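Local structure of trichomaglin (Trichosanthes lepiniana, 1SGL) at residues Glu87-Asn92 and Gln101-Gly106; Glu77-Tyr82 and Asn118-Thr123. The protein is an S-like ribonuclease of the T2 family, a hydrolase that probably cleaves the phosphodiester bonds of RNA. All blocks are in the same frame, centred on the assembly; numbering follows the deposited sequence.

Interaction 1: Glu87-Asn92 and Gln101-Gly106; sequences EQSCNN and QYEKHG. With SO4 (sulfate ion), chain B.
S89 and C90, just past the short strand 87-88, lie against one side of the last turns of helix 97-106, where E103 and the backbone of K104 meet them. On that helix Q101 comes first, its CB pointing away from 87-92. Its chain bends at chi2 (-61°), bringing NE2 round to a sulfate ion, probably from the crystallisation liquor, with 3.2 Å between Q101 NE2 and sulfate O2. Its backbone O accepts from both H105 N and G106 N, the second bond marking a wider pi-type turn at the helix end. E103 carries the polar part of the contact. The S89 hydroxyl donates to it, S89 OG lying 2.7 Å from E103 OE1 and meeting that oxygen nearly along the C-O axis. E103 OE2 is taken by F63 N, so both carboxylate oxygens are engaged and the group's rotation is fixed. With E95 OE2 also close to OE1, the S89 hydroxyl may help to offset the crowding of negative charge. Beside this bond C90 SG, disulfide-linked to C57, rests 3.7 Å from E103 CB and 3.8 Å from K104 N. A backbone hydrogen bond between K104 and C57 fastens the helix to the other half of that disulfide. K104 then runs out fully extended, its CG over one face of the H105 ring, and NZ reaches the sulfate only weakly, K104 NZ to O1 being 3.4 Å. H105 makes the short bond, NE2 to sulfate O2 at 2.6 Å with an N-H...O angle of 157°; H43 NE2 joins from outside. QYEKHG probably corresponds to the second active-site motif of T2 ribonucleases, usually EWxKHG, with Q101 where the family typically has a glutamate, and the sulfate probably marks where a substrate phosphate binds.

Interaction 2: Glu77-Tyr82 and Asn118-Thr123; sequences EYWPTY and NYFKKT. With SO4 (sulfate ion), chain C.
W79 reaches out to T123, F120 and Y119 on helix 116-129 with the far end of its indole. It is the first residue to leave helical geometry after helix 72-78, and its CB points toward the other segment. With chi1 at -158°, CG lies opposite the backbone N and the flat ring system points from the 77-82 backbone toward helix 116-129. The five-membered ring stays on the near side, where NE1 makes a weak hydrogen bond to H43 O. Contact with the helix begins on the six-membered ring. CZ3 is wedged between two groups: T123 CG2 stands 3.5 Å from W79 CZ3, and F120 CD1 is 3.6 Å from the same carbon. CH2 also touches both, and beyond it lies Y119 CE2, 4.0 Å from W79 CH2 and near the indole plane, at its edge. F120 turns its own edge toward the indole face in an offset edge-to-face pair, with centroids 5.5 Å apart and planes at 63°. T123 presents its methyl because its hydroxyl is turned back to the helix. T123 OG1 donates to Y119 O over 2.8 Å, while T123 N reaches that same oxygen from the opposite face of the carbonyl plane. W98 closes in on W79 from helix 97-106, meeting it edge-to-face and donating from NE1 to W79 O. Farther along 77-82, Y82 N binds a second sulfate, with Y82 N 2.9 Å from its O3. Across the two segments themselves no hydrogen bond forms: Y119 OH goes to L45 O, and T123 OG1 to its own helix. The contact is therefore apolar and aromatic, held by close fit and ring-edge attraction in the buried core, with its polar atoms served elsewhere.

The two contacts have centres 15 Å apart and come in the order 77-82, 87-92, 101-106, 118-123, so the chain pairs the inner segments within the span bridged by the outer ones. Helices 97-106 and 116-129 are consecutive and pack on each other, Y102 CD1 lying 3.7 Å from Y119 CD2. T81 and E87 touch as well. Interaction 2 is deeper, about 9 Å from the chain centre against 16 Å for interaction 1. H43 on strand 40-47 connects them, its carbonyl weakly bonded to the indole of interaction 2 and its imidazole bonded to the sulfate of interaction 1, which places the aromatic core probably just behind the active site.

Interaction 1: Glu87-Asn92 and Gln101-Gly106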
ATOM      1  N   GLU A  87       0.914 -16.013   0.407  1.00 44.46           N
ATOM      2  CA  GLU A  87       1.102 -15.409  -0.904  1.00 44.46           C
ATOM      3  C   GLU A  87       2.144 -16.147  -1.741  1.00 45.07           C
ATOM      4  O   GLU A  87       3.185 -16.573  -1.237  1.00 44.12           O
ATOM      5  CB  GLU A  87       1.516 -13.941  -0.742  1.00 43.99           C
ATOM      6  CG  GLU A  87       0.680 -13.155   0.269  1.00 43.63           C
ATOM      7  CD  GLU A  87      -0.250 -12.144  -0.380  1.00 43.56           C
ATOM      8  OE1 GLU A  87      -0.981 -11.445   0.354  1.00 42.48           O
ATOM      9  OE2 GLU A  87      -0.250 -12.043  -1.624  1.00 44.40           O
ATOM     10  N   GLN A  88       1.847 -16.293  -3.027  1.00 46.23           N
ATOM     11  CA  GLN A  88       2.762 -16.944  -3.953  1.00 47.12           C
ATOM     12  C   GLN A  88       3.986 -16.035  -4.057  1.00 46.96           C
ATOM     13  O   GLN A  88       3.872 -14.875  -4.464  1.00 47.02           O
ATOM     14  CB  GLN A  88       2.094 -17.096  -5.324  1.00 48.72           C
ATOM     15  CG  GLN A  88       2.961 -17.783  -6.361  1.00 51.25           C
ATOM     16  CD  GLN A  88       3.235 -19.236  -6.025  1.00 53.25           C
ATOM     17  OE1 GLN A  88       4.118 -19.865  -6.617  1.00 54.55           O
ATOM     18  NE2 GLN A  88       2.473 -19.784  -5.078  1.00 52.95           N
ATOM     19  N   SER A  89       5.152 -16.549  -3.682  1.00 46.65           N
ATOM     20  CA  SER A  89       6.369 -15.749  -3.724  1.00 46.68           C
ATOM     21  C   SER A  89       7.404 -16.312  -4.700  1.00 47.11           C
ATOM     22  O   SER A  89       7.062 -17.052  -5.624  1.00 46.77           O
ATOM     23  CB  SER A  89       6.963 -15.646  -2.314  1.00 46.60           C
ATOM     24  OG  SER A  89       8.007 -14.690  -2.256  1.00 46.22           O
ATOM     25  N   CYS A  90       8.668 -15.954  -4.493  1.00 47.28           N
ATOM     26  CA  CYS A  90       9.753 -16.406  -5.358  1.00 48.40           C
ATOM     27  C   CYS A  90      10.051 -17.900  -5.186  1.00 50.08           C
ATOM     28  O   CYS A  90      10.038 -18.420  -4.069  1.00 50.42           O
ATOM     29  CB  CYS A  90      11.024 -15.595  -5.066  1.00 47.42           C
ATOM     30  SG  CYS A  90      10.817 -13.780  -5.130  1.00 46.31           S
ATOM     31  N   ASN A  91      10.315 -18.585  -6.296  1.00 51.83           N
ATOM     32  CA  ASN A  91      10.638 -20.014  -6.266  1.00 53.62           C
ATOM     33  C   ASN A  91       9.482 -20.868  -5.763  1.00 54.77           C
ATOM     34  O   ASN A  91       9.689 -21.797  -4.984  1.00 55.40           O
ATOM     35  CB  ASN A  91      11.851 -20.264  -5.366  1.00 54.20           C
ATOM     36  CG  ASN A  91      13.046 -19.422  -5.749  1.00 55.69           C
ATOM     37  OD1 ASN A  91      14.066 -19.421  -5.056  1.00 56.28           O
ATOM     38  ND2 ASN A  91      12.933 -18.699  -6.860  1.00 56.41           N
ATOM     39  N   ASN A  92       8.268 -20.555  -6.198  1.00 55.70           N
ATOM     40  CA  ASN A  92       7.100 -21.317  -5.772  1.00 56.46           C
ATOM     41  C   ASN A  92       6.997 -21.412  -4.248  1.00 56.39           C
ATOM     42  O   ASN A  92       6.299 -22.277  -3.717  1.00 56.52           O
ATOM     43  CB  ASN A  92       7.151 -22.723  -6.376  1.00 57.31           C
ATOM     44  CG  ASN A  92       6.973 -22.713  -7.883  1.00 58.30           C
ATOM     45  OD1 ASN A  92       5.985 -22.184  -8.397  1.00 58.18           O
ATOM     46  ND2 ASN A  92       7.925 -23.305  -8.602  1.00 58.13           N
ATOM     47  N   GLN A 101       6.525  -9.381  -0.496  1.00 25.21           N
ATOM     48  CA  GLN A 101       6.869  -8.039  -0.956  1.00 25.23           C
ATOM     49  C   GLN A 101       8.364  -7.816  -0.911  1.00 25.56           C
ATOM     50  O   GLN A 101       8.944  -7.249  -1.841  1.00 24.20           O
ATOM     51  CB  GLN A 101       6.164  -6.971  -0.117  1.00 24.21           C
ATOM     52  CG  GLN A 101       4.682  -6.874  -0.404  1.00 24.29           C
ATOM     53  CD  GLN A 101       4.409  -6.509  -1.850  1.00 24.60           C
ATOM     54  OE1 GLN A 101       4.853  -5.473  -2.327  1.00 23.90           O
ATOM     55  NE2 GLN A 101       3.682  -7.365  -2.553  1.00 24.56           N
ATOM     56  N   TYR A 102       8.995  -8.270   0.167  1.00 26.64           N
ATOM     57  CA  TYR A 102      10.434  -8.106   0.290  1.00 27.89           C
ATOM     58  C   TYR A 102      11.222  -8.883  -0.769  1.00 29.21           C
ATOM     59  O   TYR A 102      12.118  -8.334  -1.407  1.00 29.43           O
ATOM     60  CB  TYR A 102      10.932  -8.550   1.660  1.00 27.52           C
ATOM     61  CG  TYR A 102      12.440  -8.528   1.708  1.00 29.12           C
ATOM     62  CD1 TYR A 102      13.129  -7.319   1.659  1.00 27.99           C
ATOM     63  CD2 TYR A 102      13.184  -9.716   1.700  1.00 27.65           C
ATOM     64  CE1 TYR A 102      14.514  -7.282   1.594  1.00 28.64           C
ATOM     65  CE2 TYR A 102      14.577  -9.689   1.629  1.00 28.10           C
ATOM     66  CZ  TYR A 102      15.233  -8.465   1.576  1.00 29.08           C
ATOM     67  OH  TYR A 102      16.606  -8.399   1.498  1.00 30.29           O
ATOM     68  N   GLU A 103      10.900 -10.163  -0.939  1.00 30.16           N
ATOM     69  CA  GLU A 103      11.608 -10.997  -1.903  1.00 31.83           C
ATOM     70  C   GLU A 103      11.337 -10.594  -3.357  1.00 31.57           C
ATOM     71  O   GLU A 103      12.254 -10.490  -4.168  1.00 29.92           O
ATOM     72  CB  GLU A 103      11.233 -12.467  -1.712  1.00 33.46           C
ATOM     73  CG  GLU A 103      11.591 -13.060  -0.352  1.00 38.12           C
ATOM     74  CD  GLU A 103      11.350 -14.569  -0.300  1.00 41.98           C
ATOM     75  OE1 GLU A 103      10.309 -15.031  -0.822  1.00 44.00           O
ATOM     76  OE2 GLU A 103      12.195 -15.295   0.266  1.00 44.17           O
ATOM     77  N   LYS A 104      10.074 -10.368  -3.679  1.00 32.11           N
ATOM     78  CA  LYS A 104       9.701 -10.009  -5.037  1.00 33.83           C
ATOM     79  C   LYS A 104      10.121  -8.600  -5.467  1.00 33.77           C
ATOM     80  O   LYS A 104      10.483  -8.390  -6.628  1.00 34.25           O
ATOM     81  CB  LYS A 104       8.189 -10.174  -5.208  1.00 34.58           C
ATOM     82  CG  LYS A 104       7.715 -10.150  -6.647  1.00 38.26           C
ATOM     83  CD  LYS A 104       6.210 -10.349  -6.728  1.00 39.41           C
ATOM     84  CE  LYS A 104       5.722 -10.260  -8.163  1.00 41.19           C
ATOM     85  NZ  LYS A 104       4.232 -10.339  -8.237  1.00 44.39           N
ATOM     86  N   HIS A 105      10.106  -7.642  -4.541  1.00 31.67           N
ATOM     87  CA  HIS A 105      10.445  -6.266  -4.898  1.00 30.86           C
ATOM     88  C   HIS A 105      11.604  -5.623  -4.146  1.00 31.21           C
ATOM     89  O   HIS A 105      12.443  -4.947  -4.748  1.00 31.82           O
ATOM     90  CB  HIS A 105       9.209  -5.378  -4.737  1.00 29.59           C
ATOM     91  CG  HIS A 105       8.006  -5.872  -5.477  1.00 26.74           C
ATOM     92  ND1 HIS A 105       8.000  -6.061  -6.841  1.00 27.55           N
ATOM     93  CD2 HIS A 105       6.769  -6.207  -5.042  1.00 26.54           C
ATOM     94  CE1 HIS A 105       6.809  -6.494  -7.218  1.00 26.47           C
ATOM     95  NE2 HIS A 105       6.043  -6.590  -6.146  1.00 26.36           N
ATOM     96  N   GLY A 106      11.640  -5.811  -2.831  1.00 30.96           N
ATOM     97  CA  GLY A 106      12.695  -5.213  -2.035  1.00 30.76           C
ATOM     98  C   GLY A 106      14.094  -5.598  -2.471  1.00 31.74           C
ATOM     99  O   GLY A 106      15.022  -4.797  -2.386  1.00 32.14           O
TER
HETATM  100  S   SO4 B 251       2.405  -7.344  -6.069  1.00 54.25           S
HETATM  101  O1  SO4 B 251       1.981  -8.002  -7.318  1.00 55.18           O
HETATM  102  O2  SO4 B 251       3.746  -7.834  -5.701  1.00 54.76           O
HETATM  103  O3  SO4 B 251       1.449  -7.672  -5.000  1.00 55.68           O
HETATM  104  O4  SO4 B 251       2.443  -5.879  -6.253  1.00 55.34           O

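Interaction 2: Glu77-Tyr82 and Asn118-Thr123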
ATOM      1  N   GLU A  77      -0.467  -3.684  12.451  1.00 25.91           N
ATOM      2  CA  GLU A  77      -1.473  -2.642  12.408  1.00 27.90           C
ATOM      3  C   GLU A  77      -1.545  -1.917  11.059  1.00 26.33           C
ATOM      4  O   GLU A  77      -2.632  -1.675  10.538  1.00 23.66           O
ATOM      5  CB  GLU A  77      -1.211  -1.616  13.509  1.00 30.57           C
ATOM      6  CG  GLU A  77      -2.461  -0.855  13.925  1.00 36.44           C
ATOM      7  CD  GLU A  77      -2.150   0.511  14.498  1.00 38.23           C
ATOM      8  OE1 GLU A  77      -1.231   0.618  15.345  1.00 40.00           O
ATOM      9  OE2 GLU A  77      -2.838   1.476  14.099  1.00 40.86           O
ATOM     10  N   TYR A  78      -0.392  -1.587  10.487  1.00 23.52           N
ATOM     11  CA  TYR A  78      -0.374  -0.841   9.230  1.00 23.36           C
ATOM     12  C   TYR A  78      -0.108  -1.613   7.946  1.00 22.03           C
ATOM     13  O   TYR A  78      -0.305  -1.080   6.855  1.00 20.91           O
ATOM     14  CB  TYR A  78       0.639   0.294   9.346  1.00 25.57           C
ATOM     15  CG  TYR A  78       0.312   1.252  10.458  1.00 26.97           C
ATOM     16  CD1 TYR A  78       1.198   1.454  11.510  1.00 28.56           C
ATOM     17  CD2 TYR A  78      -0.885   1.961  10.456  1.00 28.81           C
ATOM     18  CE1 TYR A  78       0.907   2.344  12.535  1.00 30.74           C
ATOM     19  CE2 TYR A  78      -1.189   2.855  11.478  1.00 31.92           C
ATOM     20  CZ  TYR A  78      -0.286   3.039  12.514  1.00 32.94           C
ATOM     21  OH  TYR A  78      -0.578   3.921  13.531  1.00 36.74           O
ATOM     22  N   TRP A  79       0.319  -2.864   8.070  1.00 20.66           N
ATOM     23  CA  TRP A  79       0.629  -3.672   6.898  1.00 20.16           C
ATOM     24  C   TRP A  79      -0.040  -5.050   6.976  1.00 20.75           C
ATOM     25  O   TRP A  79       0.601  -6.065   6.727  1.00 20.17           O
ATOM     26  CB  TRP A  79       2.147  -3.827   6.805  1.00 19.01           C
ATOM     27  CG  TRP A  79       2.690  -4.158   5.449  1.00 16.82           C
ATOM     28  CD1 TRP A  79       2.109  -4.936   4.492  1.00 17.72           C
ATOM     29  CD2 TRP A  79       3.979  -3.805   4.949  1.00 17.14           C
ATOM     30  NE1 TRP A  79       2.961  -5.096   3.425  1.00 17.70           N
ATOM     31  CE2 TRP A  79       4.118  -4.411   3.682  1.00 18.75           C
ATOM     32  CE3 TRP A  79       5.035  -3.036   5.451  1.00 16.70           C
ATOM     33  CZ2 TRP A  79       5.271  -4.270   2.910  1.00 18.81           C
ATOM     34  CZ3 TRP A  79       6.175  -2.897   4.687  1.00 18.38           C
ATOM     35  CH2 TRP A  79       6.287  -3.510   3.428  1.00 19.02           C
ATOM     36  N   PRO A  80      -1.340  -5.101   7.322  1.00 21.14           N
ATOM     37  CA  PRO A  80      -2.022  -6.395   7.413  1.00 21.79           C
ATOM     38  C   PRO A  80      -2.250  -7.008   6.043  1.00 24.08           C
ATOM     39  O   PRO A  80      -2.014  -6.366   5.023  1.00 24.40           O
ATOM     40  CB  PRO A  80      -3.337  -6.036   8.084  1.00 21.66           C
ATOM     41  CG  PRO A  80      -3.646  -4.706   7.439  1.00 20.76           C
ATOM     42  CD  PRO A  80      -2.298  -3.993   7.509  1.00 20.55           C
ATOM     43  N   THR A  81      -2.703  -8.257   6.021  1.00 25.28           N
ATOM     44  CA  THR A  81      -2.993  -8.921   4.763  1.00 27.81           C
ATOM     45  C   THR A  81      -4.514  -8.961   4.650  1.00 27.50           C
ATOM     46  O   THR A  81      -5.212  -8.810   5.646  1.00 27.38           O
ATOM     47  CB  THR A  81      -2.417 -10.361   4.719  1.00 29.50           C
ATOM     48  OG1 THR A  81      -2.666 -10.929   3.425  1.00 32.83           O
ATOM     49  CG2 THR A  81      -3.076 -11.241   5.770  1.00 30.39           C
ATOM     50  N   TYR A  82      -5.029  -9.140   3.442  1.00 29.19           N
ATOM     51  CA  TYR A  82      -6.470  -9.177   3.250  1.00 31.67           C
ATOM     52  C   TYR A  82      -6.928 -10.509   2.671  1.00 33.83           C
ATOM     53  O   TYR A  82      -8.050 -10.632   2.181  1.00 35.32           O
ATOM     54  CB  TYR A  82      -6.913  -7.998   2.366  1.00 29.77           C
ATOM     55  CG  TYR A  82      -6.779  -6.658   3.072  1.00 28.43           C
ATOM     56  CD1 TYR A  82      -7.582  -6.344   4.168  1.00 26.83           C
ATOM     57  CD2 TYR A  82      -5.808  -5.735   2.688  1.00 27.72           C
ATOM     58  CE1 TYR A  82      -7.419  -5.148   4.865  1.00 26.54           C
ATOM     59  CE2 TYR A  82      -5.636  -4.535   3.379  1.00 25.72           C
ATOM     60  CZ  TYR A  82      -6.444  -4.251   4.465  1.00 26.25           C
ATOM     61  OH  TYR A  82      -6.269  -3.078   5.161  1.00 26.86           O
ATOM     62  N   ASN A 118      16.133  -2.433   6.510  1.00 37.04           N
ATOM     63  CA  ASN A 118      16.029  -1.139   5.858  1.00 34.96           C
ATOM     64  C   ASN A 118      14.786  -1.044   4.975  1.00 32.93           C
ATOM     65  O   ASN A 118      14.203   0.026   4.834  1.00 32.60           O
ATOM     66  CB  ASN A 118      17.296  -0.886   5.034  1.00 36.83           C
ATOM     67  CG  ASN A 118      17.347   0.511   4.453  1.00 39.04           C
ATOM     68  OD1 ASN A 118      17.137   1.501   5.157  1.00 40.65           O
ATOM     69  ND2 ASN A 118      17.638   0.601   3.159  1.00 39.25           N
ATOM     70  N   TYR A 119      14.384  -2.163   4.382  1.00 29.96           N
ATOM     71  CA  TYR A 119      13.205  -2.175   3.530  1.00 28.32           C
ATOM     72  C   TYR A 119      11.950  -1.850   4.348  1.00 27.89           C
ATOM     73  O   TYR A 119      11.191  -0.950   3.997  1.00 27.20           O
ATOM     74  CB  TYR A 119      13.046  -3.536   2.857  1.00 25.32           C
ATOM     75  CG  TYR A 119      11.823  -3.646   1.975  1.00 25.38           C
ATOM     76  CD1 TYR A 119      11.707  -2.898   0.797  1.00 24.38           C
ATOM     77  CD2 TYR A 119      10.777  -4.503   2.316  1.00 23.89           C
ATOM     78  CE1 TYR A 119      10.572  -3.010  -0.019  1.00 23.19           C
ATOM     79  CE2 TYR A 119       9.654  -4.625   1.520  1.00 22.71           C
ATOM     80  CZ  TYR A 119       9.550  -3.881   0.353  1.00 25.33           C
ATOM     81  OH  TYR A 119       8.424  -4.032  -0.429  1.00 24.55           O
ATOM     82  N   PHE A 120      11.737  -2.575   5.440  1.00 26.53           N
ATOM     83  CA  PHE A 120      10.570  -2.325   6.276  1.00 26.46           C
ATOM     84  C   PHE A 120      10.665  -0.985   6.984  1.00 26.07           C
ATOM     85  O   PHE A 120       9.670  -0.279   7.118  1.00 25.35           O
ATOM     86  CB  PHE A 120      10.386  -3.458   7.287  1.00 25.22           C
ATOM     87  CG  PHE A 120      10.071  -4.767   6.645  1.00 25.13           C
ATOM     88  CD1 PHE A 120       8.901  -4.926   5.910  1.00 24.56           C
ATOM     89  CD2 PHE A 120      10.972  -5.822   6.705  1.00 26.56           C
ATOM     90  CE1 PHE A 120       8.635  -6.115   5.233  1.00 24.07           C
ATOM     91  CE2 PHE A 120      10.717  -7.019   6.031  1.00 25.77           C
ATOM     92  CZ  PHE A 120       9.548  -7.163   5.294  1.00 24.93           C
ATOM     93  N   LYS A 121      11.867  -0.634   7.426  1.00 26.72           N
ATOM     94  CA  LYS A 121      12.072   0.635   8.105  1.00 27.19           C
ATOM     95  C   LYS A 121      11.715   1.798   7.182  1.00 26.84           C
ATOM     96  O   LYS A 121      10.990   2.708   7.572  1.00 25.32           O
ATOM     97  CB  LYS A 121      13.526   0.776   8.533  1.00 29.48           C
ATOM     98  CG  LYS A 121      13.843   2.103   9.182  1.00 31.52           C
ATOM     99  CD  LYS A 121      15.316   2.176   9.549  1.00 35.58           C
ATOM    100  CE  LYS A 121      15.645   3.478  10.260  1.00 36.58           C
ATOM    101  NZ  LYS A 121      17.083   3.547  10.642  1.00 38.86           N
ATOM    102  N   LYS A 122      12.230   1.763   5.957  1.00 25.66           N
ATOM    103  CA  LYS A 122      11.967   2.828   4.994  1.00 26.14           C
ATOM    104  C   LYS A 122      10.504   2.887   4.578  1.00 24.58           C
ATOM    105  O   LYS A 122       9.923   3.963   4.460  1.00 24.12           O
ATOM    106  CB  LYS A 122      12.816   2.646   3.738  1.00 27.91           C
ATOM    107  CG  LYS A 122      13.268   3.964   3.151  1.00 32.19           C
ATOM    108  CD  LYS A 122      14.302   4.591   4.080  1.00 35.46           C
ATOM    109  CE  LYS A 122      14.463   6.077   3.832  1.00 37.48           C
ATOM    110  NZ  LYS A 122      13.217   6.813   4.182  1.00 40.26           N
ATOM    111  N   THR A 123       9.912   1.727   4.337  1.00 23.07           N
ATOM    112  CA  THR A 123       8.521   1.688   3.929  1.00 21.90           C
ATOM    113  C   THR A 123       7.615   2.275   5.013  1.00 21.17           C
ATOM    114  O   THR A 123       6.710   3.050   4.717  1.00 19.76           O
ATOM    115  CB  THR A 123       8.090   0.253   3.595  1.00 21.53           C
ATOM    116  OG1 THR A 123       8.883  -0.238   2.500  1.00 20.98           O
ATOM    117  CG2 THR A 123       6.614   0.220   3.203  1.00 20.61           C
TER
HETATM  118  S   SO4 C 252      -3.560  -8.620   0.173  1.00 62.99           S
HETATM  119  O1  SO4 C 252      -3.712  -7.399  -0.640  1.00 64.03           O
HETATM  120  O2  SO4 C 252      -4.876  -9.263   0.328  1.00 63.95           O
HETATM  121  O3  SO4 C 252      -3.029  -8.273   1.503  1.00 63.12           O
HETATM  122  O4  SO4 C 252      -2.632  -9.541  -0.503  1.00 63.08           O